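Local coordinates for protein kojibiose phosphorylase (Gut metagenome, PDB 6W0P) that is a phosphorylase of glycoside hydrolase family 65, with an N-terminal beta domain, a central helical catalytic domain and a small C-terminal domain, at residues T49-Q54 with D104-K109; E65-D70 with T82-N87; H295-S300 with C317-I322; Q323-F328 with Q365-D370; G335-T340 with T660-H665. One frame throughout, in Å; residues are numbered along the deposited sequence.

In the fold
Interactions 1 and 2 both lie in the N-terminal beta domain. They do not touch, and their centres are 30 Å apart. Interactions 3 and 4 follow one another on helix 308-324. Interaction 3 packs this helix against helix 282-300, and interaction 4 uses the chain as it leaves the helix; their centres are 12 Å apart. Interaction 5 joins two loops of the catalytic domain, 8 Å from the centre of the chain. It meets interaction 3 directly, where Gln320 OE1 packs against Ile664 CD1 at 3.5 Å. Its nearest atoms are about 4 Å from interaction 2 and about 5 Å from interaction 4, without touching either.

Interaction 1: T49-Q54 with D104-K109; sequences TYSGKQ and DLNKVK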
# COMPACT_ATOMS: atom_id res chain seq x y z
N THR A 49 -0.10 38.59 16.27
CA THR A 49 0.29 38.21 14.88
C THR A 49 1.77 37.80 14.84
O THR A 49 2.62 38.51 15.37
CB THR A 49 -0.02 39.37 13.92
OG1 THR A 49 -1.44 39.52 13.91
CG2 THR A 49 0.49 39.13 12.51
N TYR A 50 2.07 36.65 14.24
CA TYR A 50 3.46 36.23 13.95
C TYR A 50 3.49 35.68 12.53
O TYR A 50 2.72 34.75 12.22
CB TYR A 50 4.01 35.22 14.96
CG TYR A 50 5.45 34.79 14.73
CD1 TYR A 50 6.52 35.61 15.06
CD2 TYR A 50 5.74 33.55 14.19
CE1 TYR A 50 7.83 35.21 14.87
CE2 TYR A 50 7.05 33.14 14.00
CZ TYR A 50 8.10 33.96 14.34
OH TYR A 50 9.39 33.53 14.14
N SER A 51 4.34 36.28 11.69
CA SER A 51 4.39 36.05 10.23
C SER A 51 5.61 35.17 9.90
O SER A 51 5.91 35.00 8.72
CB SER A 51 4.39 37.36 9.48
OG SER A 51 5.60 38.05 9.71
N GLY A 52 6.30 34.65 10.92
CA GLY A 52 7.34 33.61 10.76
C GLY A 52 6.68 32.25 10.68
O GLY A 52 5.44 32.21 10.73
N LYS A 53 7.46 31.18 10.56
CA LYS A 53 6.93 29.79 10.56
C LYS A 53 6.36 29.50 11.96
O LYS A 53 7.04 29.72 12.97
CB LYS A 53 7.97 28.78 10.05
CG LYS A 53 8.85 28.12 11.09
CD LYS A 53 10.25 27.70 10.60
CE LYS A 53 11.28 27.64 11.71
NZ LYS A 53 11.45 28.97 12.35
N GLN A 54 5.12 29.07 12.03
CA GLN A 54 4.44 28.77 13.31
C GLN A 54 3.42 27.69 13.02
O GLN A 54 2.98 27.57 11.84
CB GLN A 54 3.77 30.02 13.90
CG GLN A 54 2.86 30.78 12.94
CD GLN A 54 1.98 31.76 13.67
OE1 GLN A 54 2.22 32.13 14.83
NE2 GLN A 54 0.93 32.18 13.00
N ASP A 104 4.51 42.33 15.62
CA ASP A 104 4.84 41.03 14.98
C ASP A 104 6.35 40.83 15.11
O ASP A 104 7.09 41.64 14.48
CB ASP A 104 4.41 41.02 13.51
CG ASP A 104 4.80 39.75 12.77
OD1 ASP A 104 5.33 38.84 13.44
OD2 ASP A 104 4.56 39.67 11.54
N LEU A 105 6.80 39.86 15.91
CA LEU A 105 8.24 39.75 16.29
C LEU A 105 9.08 39.27 15.10
O LEU A 105 10.29 39.39 15.19
CB LEU A 105 8.41 38.83 17.50
CG LEU A 105 7.82 39.34 18.82
CD1 LEU A 105 8.25 38.43 19.97
CD2 LEU A 105 8.23 40.78 19.09
N ASN A 106 8.47 38.77 14.03
CA ASN A 106 9.17 38.43 12.76
C ASN A 106 9.52 39.71 11.97
O ASN A 106 10.40 39.62 11.12
CB ASN A 106 8.35 37.46 11.90
CG ASN A 106 9.11 36.90 10.71
OD1 ASN A 106 10.15 36.28 10.87
ND2 ASN A 106 8.59 37.14 9.51
N LYS A 107 8.88 40.85 12.25
CA LYS A 107 9.09 42.13 11.52
C LYS A 107 9.67 43.22 12.43
O LYS A 107 10.59 43.89 12.00
CB LYS A 107 7.78 42.58 10.87
CG LYS A 107 7.37 41.74 9.66
CD LYS A 107 6.07 42.18 9.01
CE LYS A 107 5.60 41.19 7.95
NZ LYS A 107 4.38 41.66 7.24
N VAL A 108 9.15 43.41 13.64
CA VAL A 108 9.41 44.65 14.43
C VAL A 108 10.78 44.56 15.13
O VAL A 108 11.40 43.50 15.10
CB VAL A 108 8.26 44.94 15.42
CG1 VAL A 108 6.92 45.07 14.69
CG2 VAL A 108 8.19 43.90 16.53
N LYS A 109 11.24 45.67 15.71
CA LYS A 109 12.45 45.71 16.57
C LYS A 109 12.00 45.47 18.02
O LYS A 109 11.00 46.08 18.46
CB LYS A 109 13.21 47.04 16.41
CG LYS A 109 14.22 47.05 15.27
CD LYS A 109 14.22 48.34 14.48
CE LYS A 109 14.87 48.18 13.11
NZ LYS A 109 15.06 49.50 12.46
O HOH W 1 5.07 38.15 17.12
O HOH W 2 10.99 35.57 13.28
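Ser51 OG is held by two side chains of the 104-109 loop. It donates to Asp104 OD2 at 2.7 Å, on the syn side of the carboxylate. It accepts from Asn106 ND2 at 3.1 Å, with Ser51 OG close to the amide plane. The hydroxyl is thus both donor and acceptor. The other carboxylate oxygen, Asp104 OD1, also has two partners. Ser51 N reaches it at 3.3 Å, again on the syn side. Asn106 N reaches it at 3.2 Å from the opposite face, 57° out of the carboxylate plane. The CG of Asp104 is anti to its own backbone N (chi1 177°), which carries the carboxylate across to the Ser51 backbone. These bonds should fix the rotation of the carboxylate.

Tyr50 lies beside this network. Its ring approaches the start of the 105-107 backbone obliquely, with Tyr50 CE1 3.7 Å from Asn106 N. The ring and the Asn106 amide are 67° apart. Gly52 N lies above one face of the ring, toward the rim. Two waters complete the contact. One accepts from Leu105 N and donates to Thr49 O. The other donates to Asn106 OD1 at 2.6 Å and is hydrogen-bonded to Tyr50 OH at 2.7 Å.

Around this contact, Thr49 OG1 bonds Glu102, and Leu105 packs on Arg126 and Phe128 of strand 123-132. Backbone bonds from Lys107 N and Val108 N to Asp104 O tighten the second loop. The Asp104 OD1 to Asn106 N bond is an Asx turn, which shapes the 104-106 loop of the N-terminal beta domain and presents the carboxylate to Ser51.

Interaction 2: E65-D70 with T82-N87; sequences EYALKD and THFTIN
Glu65 and Phe84 form an antiparallel hydrogen-bonded pair. Glu65 N donates to Phe84 O, and Phe84 N to Glu65 O, both at 3.0 Å. Tyr66 and His83 are the adjoining non-hydrogen-bonded pair, with CA atoms 4.2 Å apart. Beyond it, Ala67 N donates to Thr82 O at 3.0 Å, the donor tilted 28° from the carbonyl plane. Two backbone bonds thus lie within the strand pair and a third just past it.

Tyr66 and His83 share one face of the sheet. Their rings form an offset edge-to-face pair, the His83 edge toward the Tyr66 face, with centroids 6.0 Å apart and planes at 65°. The polar ends lead to one loop of the catalytic domain: His83 NE2 bonds Arg401 N, Tyr66 OH bonds Lys404, and Thr82 OG1 bonds Ala406 O.

Glu65 and Phe84 lie on the other face. The Phe84 CG stands between backbone N and carbonyl carbon (chi1 39°), and the ring folds back under the neighbouring strand. Glu65 O sits over the ring centre, 3.6 Å above its plane. Ile86 CG2 packs on Glu65 CB at 3.8 Å. The Glu65 carboxylate accepts from its neighbour Tyr66 N and from Thr206 N.

The arrangement is a two-stranded antiparallel sheet in the N-terminal domain, bonded to the 401-406 loop.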
# COMPACT_ATOMS: atom_id res chain seq x y z
N GLU A 65 -12.33 15.20 13.40
CA GLU A 65 -13.01 15.11 12.09
C GLU A 65 -12.41 13.96 11.29
O GLU A 65 -11.28 13.51 11.62
CB GLU A 65 -12.88 16.42 11.30
CG GLU A 65 -14.16 17.22 11.24
CD GLU A 65 -15.39 16.42 10.87
OE1 GLU A 65 -16.43 16.62 11.52
OE2 GLU A 65 -15.30 15.59 9.95
N TYR A 66 -13.12 13.58 10.23
CA TYR A 66 -12.65 12.61 9.21
C TYR A 66 -11.92 13.35 8.08
O TYR A 66 -12.09 14.58 7.91
CB TYR A 66 -13.85 11.82 8.70
CG TYR A 66 -14.38 10.80 9.66
CD1 TYR A 66 -13.76 9.56 9.80
CD2 TYR A 66 -15.52 11.04 10.41
CE1 TYR A 66 -14.25 8.59 10.67
CE2 TYR A 66 -16.03 10.08 11.28
CZ TYR A 66 -15.39 8.85 11.41
OH TYR A 66 -15.88 7.90 12.26
N ALA A 67 -11.09 12.62 7.34
CA ALA A 67 -10.53 13.10 6.06
C ALA A 67 -11.69 13.61 5.19
O ALA A 67 -12.76 12.99 5.22
CB ALA A 67 -9.77 12.00 5.37
N LEU A 68 -11.47 14.68 4.43
CA LEU A 68 -12.52 15.36 3.62
C LEU A 68 -13.00 14.45 2.48
O LEU A 68 -14.22 14.51 2.13
CB LEU A 68 -11.93 16.65 3.06
CG LEU A 68 -11.65 17.73 4.10
CD1 LEU A 68 -10.92 18.91 3.48
CD2 LEU A 68 -12.94 18.16 4.77
N LYS A 69 -12.07 13.67 1.92
CA LYS A 69 -12.32 12.69 0.82
C LYS A 69 -11.75 11.32 1.20
O LYS A 69 -10.63 11.27 1.75
CB LYS A 69 -11.69 13.19 -0.49
CG LYS A 69 -10.19 12.98 -0.62
CD LYS A 69 -9.53 13.87 -1.66
CE LYS A 69 -8.23 13.29 -2.20
NZ LYS A 69 -7.76 14.03 -3.40
N ASP A 70 -12.52 10.27 0.91
CA ASP A 70 -12.06 8.86 0.87
C ASP A 70 -10.77 8.74 0.05
O ASP A 70 -10.73 9.29 -1.05
CB ASP A 70 -13.11 7.96 0.20
CG ASP A 70 -14.27 7.60 1.10
OD1 ASP A 70 -14.39 8.20 2.19
OD2 ASP A 70 -15.04 6.71 0.69
N THR A 82 -9.38 8.19 7.33
CA THR A 82 -8.70 8.39 8.63
C THR A 82 -9.44 9.47 9.41
O THR A 82 -10.29 10.18 8.82
CB THR A 82 -7.21 8.72 8.43
OG1 THR A 82 -6.56 8.52 9.69
CG2 THR A 82 -6.98 10.13 7.92
N HIS A 83 -9.15 9.60 10.70
CA HIS A 83 -9.69 10.71 11.53
C HIS A 83 -8.56 11.27 12.38
O HIS A 83 -7.51 10.60 12.47
CB HIS A 83 -10.92 10.27 12.32
CG HIS A 83 -10.58 9.29 13.39
ND1 HIS A 83 -10.49 7.94 13.16
CD2 HIS A 83 -10.32 9.47 14.70
CE1 HIS A 83 -10.20 7.33 14.28
NE2 HIS A 83 -10.07 8.25 15.24
N PHE A 84 -8.77 12.47 12.91
CA PHE A 84 -7.72 13.27 13.59
C PHE A 84 -8.38 14.30 14.52
O PHE A 84 -9.49 14.78 14.20
CB PHE A 84 -6.81 13.91 12.53
CG PHE A 84 -7.53 14.41 11.30
CD1 PHE A 84 -8.16 15.64 11.30
CD2 PHE A 84 -7.58 13.64 10.15
CE1 PHE A 84 -8.84 16.10 10.18
CE2 PHE A 84 -8.26 14.10 9.03
CZ PHE A 84 -8.90 15.32 9.05
N THR A 85 -7.71 14.59 15.64
CA THR A 85 -7.98 15.71 16.59
C THR A 85 -7.74 17.02 15.85
O THR A 85 -6.68 17.13 15.23
CB THR A 85 -7.11 15.57 17.84
OG1 THR A 85 -7.22 14.23 18.33
CG2 THR A 85 -7.49 16.49 18.97
N ILE A 86 -8.69 17.95 15.87
CA ILE A 86 -8.67 19.13 14.96
C ILE A 86 -8.26 20.39 15.74
O ILE A 86 -8.67 20.58 16.90
CB ILE A 86 -10.01 19.30 14.21
CG1 ILE A 86 -11.20 19.28 15.17
CG2 ILE A 86 -10.14 18.25 13.12
CD1 ILE A 86 -12.52 19.65 14.53
N ASN A 87 -7.43 21.21 15.10
CA ASN A 87 -7.16 22.59 15.56
C ASN A 87 -8.54 23.22 15.77
O ASN A 87 -9.44 23.07 14.88
CB ASN A 87 -6.29 23.33 14.55
CG ASN A 87 -5.68 24.59 15.11
OD1 ASN A 87 -5.81 24.86 16.31
ND2 ASN A 87 -5.10 25.40 14.22

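Interaction 3: H295-S300 with C317-I322; sequences HFYQKS and CLFQMI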
# COMPACT_ATOMS: atom_id res chain seq x y z
N HIS A 295 0.09 18.98 44.85
CA HIS A 295 -0.50 17.64 45.13
C HIS A 295 0.22 16.59 44.26
O HIS A 295 0.68 15.59 44.84
CB HIS A 295 -2.02 17.69 44.93
CG HIS A 295 -2.67 16.35 44.99
ND1 HIS A 295 -3.06 15.77 46.19
CD2 HIS A 295 -2.97 15.47 44.01
CE1 HIS A 295 -3.61 14.59 45.93
NE2 HIS A 295 -3.55 14.39 44.60
N PHE A 296 0.34 16.81 42.94
CA PHE A 296 0.93 15.82 42.01
C PHE A 296 2.43 15.70 42.27
O PHE A 296 2.91 14.56 42.14
CB PHE A 296 0.52 16.06 40.55
CG PHE A 296 -0.89 15.57 40.27
CD1 PHE A 296 -1.97 16.46 40.26
CD2 PHE A 296 -1.16 14.22 40.14
CE1 PHE A 296 -3.26 15.99 40.07
CE2 PHE A 296 -2.45 13.76 39.96
CZ PHE A 296 -3.50 14.64 39.93
N TYR A 297 3.13 16.77 42.69
CA TYR A 297 4.59 16.70 42.96
C TYR A 297 4.81 15.96 44.29
O TYR A 297 5.81 15.21 44.38
CB TYR A 297 5.28 18.06 42.82
CG TYR A 297 5.47 18.53 41.39
CD1 TYR A 297 4.91 19.72 40.96
CD2 TYR A 297 6.15 17.78 40.44
CE1 TYR A 297 5.05 20.17 39.66
CE2 TYR A 297 6.31 18.21 39.13
CZ TYR A 297 5.76 19.41 38.74
OH TYR A 297 5.88 19.87 37.47
N GLN A 298 3.90 16.10 45.26
CA GLN A 298 3.95 15.39 46.57
C GLN A 298 3.80 13.88 46.33
O GLN A 298 4.36 13.10 47.14
CB GLN A 298 2.84 15.85 47.53
CG GLN A 298 3.11 17.18 48.21
CD GLN A 298 4.43 17.22 48.94
OE1 GLN A 298 4.83 16.25 49.60
NE2 GLN A 298 5.13 18.35 48.83
N LYS A 299 3.09 13.50 45.27
CA LYS A 299 2.79 12.09 44.94
C LYS A 299 3.92 11.49 44.09
O LYS A 299 4.19 10.28 44.26
CB LYS A 299 1.38 11.98 44.33
CG LYS A 299 0.26 12.04 45.38
CD LYS A 299 -1.08 11.55 44.93
CE LYS A 299 -1.53 12.17 43.62
NZ LYS A 299 -2.86 11.67 43.13
N SER A 300 4.59 12.27 43.24
CA SER A 300 5.38 11.67 42.14
C SER A 300 6.71 12.39 41.85
O SER A 300 7.45 11.85 40.98
CB SER A 300 4.53 11.56 40.90
OG SER A 300 3.30 10.90 41.20
N CYS A 317 9.34 16.25 32.23
CA CYS A 317 8.62 15.00 31.81
C CYS A 317 7.42 14.75 32.74
O CYS A 317 6.31 14.53 32.22
CB CYS A 317 9.54 13.78 31.81
SG CYS A 317 10.81 13.84 30.52
N LEU A 318 7.60 14.81 34.05
CA LEU A 318 6.48 14.64 35.01
C LEU A 318 5.41 15.72 34.73
O LEU A 318 4.20 15.39 34.74
CB LEU A 318 6.98 14.67 36.45
CG LEU A 318 7.99 13.58 36.81
CD1 LEU A 318 8.24 13.53 38.31
CD2 LEU A 318 7.54 12.21 36.32
N PHE A 319 5.83 16.95 34.47
CA PHE A 319 4.91 18.08 34.21
C PHE A 319 4.00 17.74 33.03
O PHE A 319 2.77 17.91 33.15
CB PHE A 319 5.70 19.38 34.02
CG PHE A 319 4.82 20.55 33.65
CD1 PHE A 319 4.17 21.27 34.63
CD2 PHE A 319 4.62 20.89 32.33
CE1 PHE A 319 3.35 22.32 34.30
CE2 PHE A 319 3.81 21.96 32.00
CZ PHE A 319 3.17 22.67 32.98
N GLN A 320 4.58 17.29 31.91
CA GLN A 320 3.83 16.93 30.68
C GLN A 320 2.92 15.70 30.89
O GLN A 320 1.86 15.61 30.22
CB GLN A 320 4.79 16.71 29.51
CG GLN A 320 5.48 17.98 29.04
CD GLN A 320 4.50 19.04 28.56
OE1 GLN A 320 3.31 18.79 28.36
NE2 GLN A 320 5.01 20.25 28.40
N MET A 321 3.33 14.76 31.73
CA MET A 321 2.51 13.56 32.03
C MET A 321 1.26 14.02 32.76
O MET A 321 0.20 13.51 32.45
CB MET A 321 3.25 12.51 32.88
CG MET A 321 4.39 11.79 32.17
SD MET A 321 3.83 10.78 30.80
CE MET A 321 3.25 9.34 31.70
N ILE A 322 1.40 14.94 33.70
CA ILE A 322 0.28 15.46 34.54
C ILE A 322 -0.63 16.30 33.64
O ILE A 322 -1.88 16.27 33.82
CB ILE A 322 0.84 16.23 35.78
CG1 ILE A 322 1.64 15.30 36.71
CG2 ILE A 322 -0.31 16.88 36.52
CD1 ILE A 322 2.61 15.97 37.74
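Phe296 and Ile322 make the tightest apolar contact between these two helices. Phe296 CB meets the end of the isoleucine, Ile322 CD1, at 3.5 Å. The second branch, Ile322 CG2, comes obliquely to the aromatic ring, 4.0 Å from Phe296 CG. The isoleucine torsion divides the work between its branches. CG1, anti to the carbonyl carbon (chi1 -63°), carries CD1 to Phe296 CB, while CG2, anti to the backbone N, meets the ring.

Tyr297 reaches farther across. Its OH lies in the plane of the Phe319 ring, at the edge, 3.5 Å from Phe319 CB. The Tyr297 ring also passes Leu318, with Tyr297 CE2 4.5 Å from Leu318 CB. At the end of the 295-300 segment, Leu318 CD1 rests on the backbone, 3.3 Å from Ser300 O. No hydrogen bond joins the two segments, and the contact is van der Waals packing.

Further residues hold these groups in place. The Tyr297 hydroxyl is hydrogen-bonded to Leu119 O, in the turn between strands 109-118 and 123-132. On the side of Phe296, His295 CD2 lies over the centre of the ring. Phe292 and Phe293, one turn earlier in helix 282-300, also touch Ile322. Phe359 of helix 351-361 covers Leu318 and Ser300.

The short axes come within 11.2 Å and run at 121° to each other. This is helix-on-helix packing of two successive helices, 282-300 and 308-324, with Tyr297 of the first bonded to a loop of the beta domain.

Interaction 4: Q323-F328 with Q365-D370; sequences QAYHGF and QEAAKD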
# COMPACT_ATOMS: atom_id res chain seq x y z
N GLN A 323 -0.06 17.02 32.68
CA GLN A 323 -0.80 17.86 31.69
C GLN A 323 -1.58 16.97 30.71
O GLN A 323 -2.73 17.32 30.37
CB GLN A 323 0.14 18.78 30.91
CG GLN A 323 0.59 20.00 31.71
CD GLN A 323 0.95 21.18 30.84
OE1 GLN A 323 0.54 22.30 31.13
NE2 GLN A 323 1.71 20.95 29.79
N ALA A 324 -0.99 15.85 30.31
CA ALA A 324 -1.59 14.94 29.32
C ALA A 324 -2.87 14.27 29.86
O ALA A 324 -3.79 14.05 29.06
CB ALA A 324 -0.57 13.91 28.89
N TYR A 325 -2.90 13.88 31.14
CA TYR A 325 -4.02 13.09 31.72
C TYR A 325 -4.08 13.23 33.24
O TYR A 325 -3.04 13.10 33.90
CB TYR A 325 -3.84 11.62 31.37
CG TYR A 325 -5.13 10.88 31.14
CD1 TYR A 325 -5.84 11.07 29.98
CD2 TYR A 325 -5.65 10.00 32.08
CE1 TYR A 325 -7.03 10.42 29.75
CE2 TYR A 325 -6.85 9.34 31.86
CZ TYR A 325 -7.55 9.54 30.68
OH TYR A 325 -8.71 8.88 30.41
N HIS A 326 -5.26 13.45 33.82
CA HIS A 326 -5.40 13.42 35.30
C HIS A 326 -6.74 12.81 35.72
O HIS A 326 -7.10 12.99 36.89
CB HIS A 326 -5.16 14.82 35.88
CG HIS A 326 -6.21 15.83 35.53
ND1 HIS A 326 -6.18 16.55 34.36
CD2 HIS A 326 -7.30 16.25 36.21
CE1 HIS A 326 -7.22 17.37 34.33
NE2 HIS A 326 -7.93 17.21 35.45
N GLY A 327 -7.44 12.11 34.83
CA GLY A 327 -8.71 11.45 35.16
C GLY A 327 -9.88 12.40 35.04
O GLY A 327 -10.89 12.21 35.76
N PHE A 328 -9.79 13.41 34.17
CA PHE A 328 -10.90 14.38 33.98
C PHE A 328 -12.09 13.69 33.31
O PHE A 328 -13.22 14.08 33.62
CB PHE A 328 -10.48 15.57 33.13
CG PHE A 328 -11.57 16.60 32.99
CD1 PHE A 328 -11.87 17.45 34.05
CD2 PHE A 328 -12.31 16.71 31.82
CE1 PHE A 328 -12.88 18.39 33.95
CE2 PHE A 328 -13.34 17.64 31.72
CZ PHE A 328 -13.62 18.48 32.78
N GLN A 365 -5.18 6.67 40.71
CA GLN A 365 -6.02 5.50 40.33
C GLN A 365 -7.08 5.90 39.31
O GLN A 365 -7.39 5.08 38.41
CB GLN A 365 -6.73 4.90 41.54
CG GLN A 365 -7.43 3.61 41.17
CD GLN A 365 -8.12 3.01 42.36
OE1 GLN A 365 -7.91 3.44 43.49
NE2 GLN A 365 -8.97 2.03 42.09
N GLU A 366 -7.68 7.07 39.48
CA GLU A 366 -8.79 7.56 38.63
C GLU A 366 -8.26 7.80 37.21
O GLU A 366 -8.96 7.47 36.24
CB GLU A 366 -9.39 8.80 39.30
CG GLU A 366 -10.72 9.26 38.71
CD GLU A 366 -11.89 8.28 38.78
OE1 GLU A 366 -11.82 7.27 39.55
OE2 GLU A 366 -12.89 8.52 38.05
N ALA A 367 -7.04 8.32 37.07
CA ALA A 367 -6.38 8.46 35.76
C ALA A 367 -6.12 7.08 35.16
O ALA A 367 -6.52 6.87 33.99
CB ALA A 367 -5.13 9.29 35.89
N ALA A 368 -5.51 6.15 35.91
CA ALA A 368 -5.25 4.76 35.44
C ALA A 368 -6.56 4.12 34.98
O ALA A 368 -6.61 3.58 33.87
CB ALA A 368 -4.60 3.94 36.53
N LYS A 369 -7.60 4.16 35.80
CA LYS A 369 -8.91 3.54 35.49
C LYS A 369 -9.54 4.21 34.26
O LYS A 369 -10.11 3.49 33.42
CB LYS A 369 -9.83 3.59 36.72
CG LYS A 369 -11.29 3.25 36.47
CD LYS A 369 -12.00 2.53 37.62
CE LYS A 369 -12.89 3.42 38.46
NZ LYS A 369 -13.23 2.78 39.76
N ASP A 370 -9.42 5.54 34.12
CA ASP A 370 -10.01 6.32 33.01
C ASP A 370 -9.34 5.94 31.69
O ASP A 370 -10.08 5.80 30.68
CB ASP A 370 -10.02 7.82 33.29
CG ASP A 370 -11.24 8.27 34.09
OD1 ASP A 370 -12.04 7.39 34.42
OD2 ASP A 370 -11.37 9.49 34.38
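Tyr325 and Gly327 meet the start of helix 365-376 where the chain leaves helix 308-324, within the (alpha/alpha)6 barrel of the family 65 catalytic domain. Tyr325 is the first residue to depart from helical backbone angles. The turn that follows brings Gly327 up to the neighbouring helix, and the CA atoms of Gly327 and Ala367 are 3.8 Å apart.

The van der Waals contacts come first. The Tyr325 ring turns its edge to the helix, with Ala367 O near the ring plane, 3.3 Å from Tyr325 CE2. Ala367 CB lies 3.9 Å from Tyr325 CD2, the one apolar pair of side-chain carbons. Asp370 CB also sits at that edge, 3.3 Å from Tyr325 OH. The ring and the Asp370 carboxylate stand at 90° to each other. Gly327 N also lies 3.8 Å from Ala367 CB. Gly327 takes a positive phi of 85°. Without a side chain, it packs directly against the helix backbone at Ala367.

The polar contacts lie mostly outside the pair, and no hydrogen bond crosses it. Tyr325 OH bonds Asn332 O. Glu38 OE1 accepts from His326 N and Phe328 N, and weakly from Gly327 N, which holds the turn in shape. Helix 351-361 covers the contact through Tyr360, which touches both Tyr325 and Ala367.

One close approach brings two acceptors together without a hydrogen bond: Asp370 OD2 lies 3.1 Å from Gly327 O.

Interaction 5: G335-T340 with T660-H665; sequences GAKGLT and TCEGIH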
# COMPACT_ATOMS: atom_id res chain seq x y z
N GLY A 335 -2.84 11.09 23.45
CA GLY A 335 -2.23 11.08 22.11
C GLY A 335 -0.71 10.89 22.17
O GLY A 335 -0.06 11.32 23.15
N ALA A 336 -0.14 10.32 21.11
CA ALA A 336 1.31 10.12 20.93
C ALA A 336 2.10 11.44 21.07
O ALA A 336 3.32 11.33 21.34
CB ALA A 336 1.57 9.49 19.59
N LYS A 337 1.50 12.61 20.86
CA LYS A 337 2.16 13.91 21.17
C LYS A 337 1.27 14.72 22.12
O LYS A 337 1.35 15.97 22.08
CB LYS A 337 2.46 14.72 19.91
CG LYS A 337 3.19 13.93 18.84
CD LYS A 337 3.85 14.74 17.77
CE LYS A 337 4.55 13.85 16.76
NZ LYS A 337 5.74 13.18 17.35
N GLY A 338 0.51 14.04 22.98
CA GLY A 338 -0.52 14.64 23.85
C GLY A 338 -1.35 15.63 23.04
O GLY A 338 -1.73 15.27 21.90
N LEU A 339 -1.59 16.83 23.56
CA LEU A 339 -2.31 17.87 22.77
C LEU A 339 -1.33 19.00 22.44
O LEU A 339 -1.64 20.16 22.72
CB LEU A 339 -3.53 18.35 23.56
CG LEU A 339 -4.59 17.27 23.83
CD1 LEU A 339 -5.79 17.86 24.57
CD2 LEU A 339 -5.05 16.62 22.53
N THR A 340 -0.19 18.65 21.83
CA THR A 340 0.91 19.62 21.55
C THR A 340 1.14 19.78 20.05
O THR A 340 2.08 20.48 19.71
CB THR A 340 2.21 19.20 22.26
OG1 THR A 340 2.77 18.06 21.61
CG2 THR A 340 1.94 18.93 23.72
N THR A 660 10.81 17.66 17.27
CA THR A 660 10.05 18.21 18.42
C THR A 660 9.26 19.43 17.95
O THR A 660 8.32 19.80 18.66
CB THR A 660 10.96 18.49 19.63
OG1 THR A 660 11.30 17.21 20.17
CG2 THR A 660 10.31 19.35 20.69
N CYS A 661 9.60 20.00 16.79
CA CYS A 661 8.81 21.09 16.13
C CYS A 661 7.36 20.64 15.97
O CYS A 661 6.48 21.48 16.13
CB CYS A 661 9.40 21.54 14.79
SG CYS A 661 9.69 20.22 13.58
N GLU A 662 7.13 19.34 15.73
CA GLU A 662 5.79 18.73 15.48
C GLU A 662 5.02 18.55 16.79
O GLU A 662 3.77 18.42 16.75
CB GLU A 662 5.90 17.34 14.84
CG GLU A 662 6.46 17.30 13.43
CD GLU A 662 6.68 15.89 12.90
OE1 GLU A 662 6.09 14.94 13.45
OE2 GLU A 662 7.46 15.71 11.96
N GLY A 663 5.72 18.50 17.92
CA GLY A 663 5.08 18.13 19.20
C GLY A 663 6.03 17.37 20.08
O GLY A 663 7.14 17.01 19.62
N ILE A 664 5.66 17.21 21.34
CA ILE A 664 6.47 16.44 22.34
C ILE A 664 6.19 14.96 22.07
O ILE A 664 5.13 14.65 21.44
CB ILE A 664 6.11 16.88 23.78
CG1 ILE A 664 4.67 16.53 24.16
CG2 ILE A 664 6.39 18.35 23.97
CD1 ILE A 664 4.31 16.96 25.55
N HIS A 665 7.11 14.09 22.49
CA HIS A 665 7.03 12.62 22.35
C HIS A 665 6.55 12.00 23.68
O HIS A 665 7.38 11.80 24.60
CB HIS A 665 8.38 12.06 21.93
CG HIS A 665 8.91 12.60 20.65
ND1 HIS A 665 9.40 13.86 20.55
CD2 HIS A 665 9.09 12.02 19.45
CE1 HIS A 665 9.85 14.05 19.34
NE2 HIS A 665 9.67 12.94 18.65
O HOH W 3 7.39 15.29 17.73
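Two loops of the catalytic domain meet here, one carrying successive beta turns at 335-338 and 337-340, the other leading into the helix that follows His665, which is at the N-cap position. Thr340 OG1 is the polar link. It accepts from Ile664 N at 3.0 Å, with an N-H...O angle of 157°, and donates to Lys337 O at 2.6 Å. This second bond lies in the carbonyl plane of Lys337, whose O also accepts from Thr340 N. The Thr340 methyl packs on the isoleucine, Thr340 CG2 lying 3.6 Å from Ile664 CD1.

Lys337 runs along the other loop. Its CA makes a CA-H...O contact to Ile664 O at 3.1 Å. Its aliphatic part then passes close over Gly663, Lys337 CD lying 3.9 Å from Gly663 CA. A bend at the last torsion (chi4 -69°) brings NZ over one face of the His665 ring, toward the rim. A water accepts from Lys337 NZ at 2.7 Å and donates to Gly663 O at 2.6 Å. Glu662 OE1 is near this amine but beyond salt-bridge range.

His665 ND1 bonds Asp652, and Arg43 binds Thr340 O and Cys661 O. Ile664 packs on Tyr316 and Gln320 of helix 308-324; farther along the loop Thr660 and Cys661 touch helix 26-32.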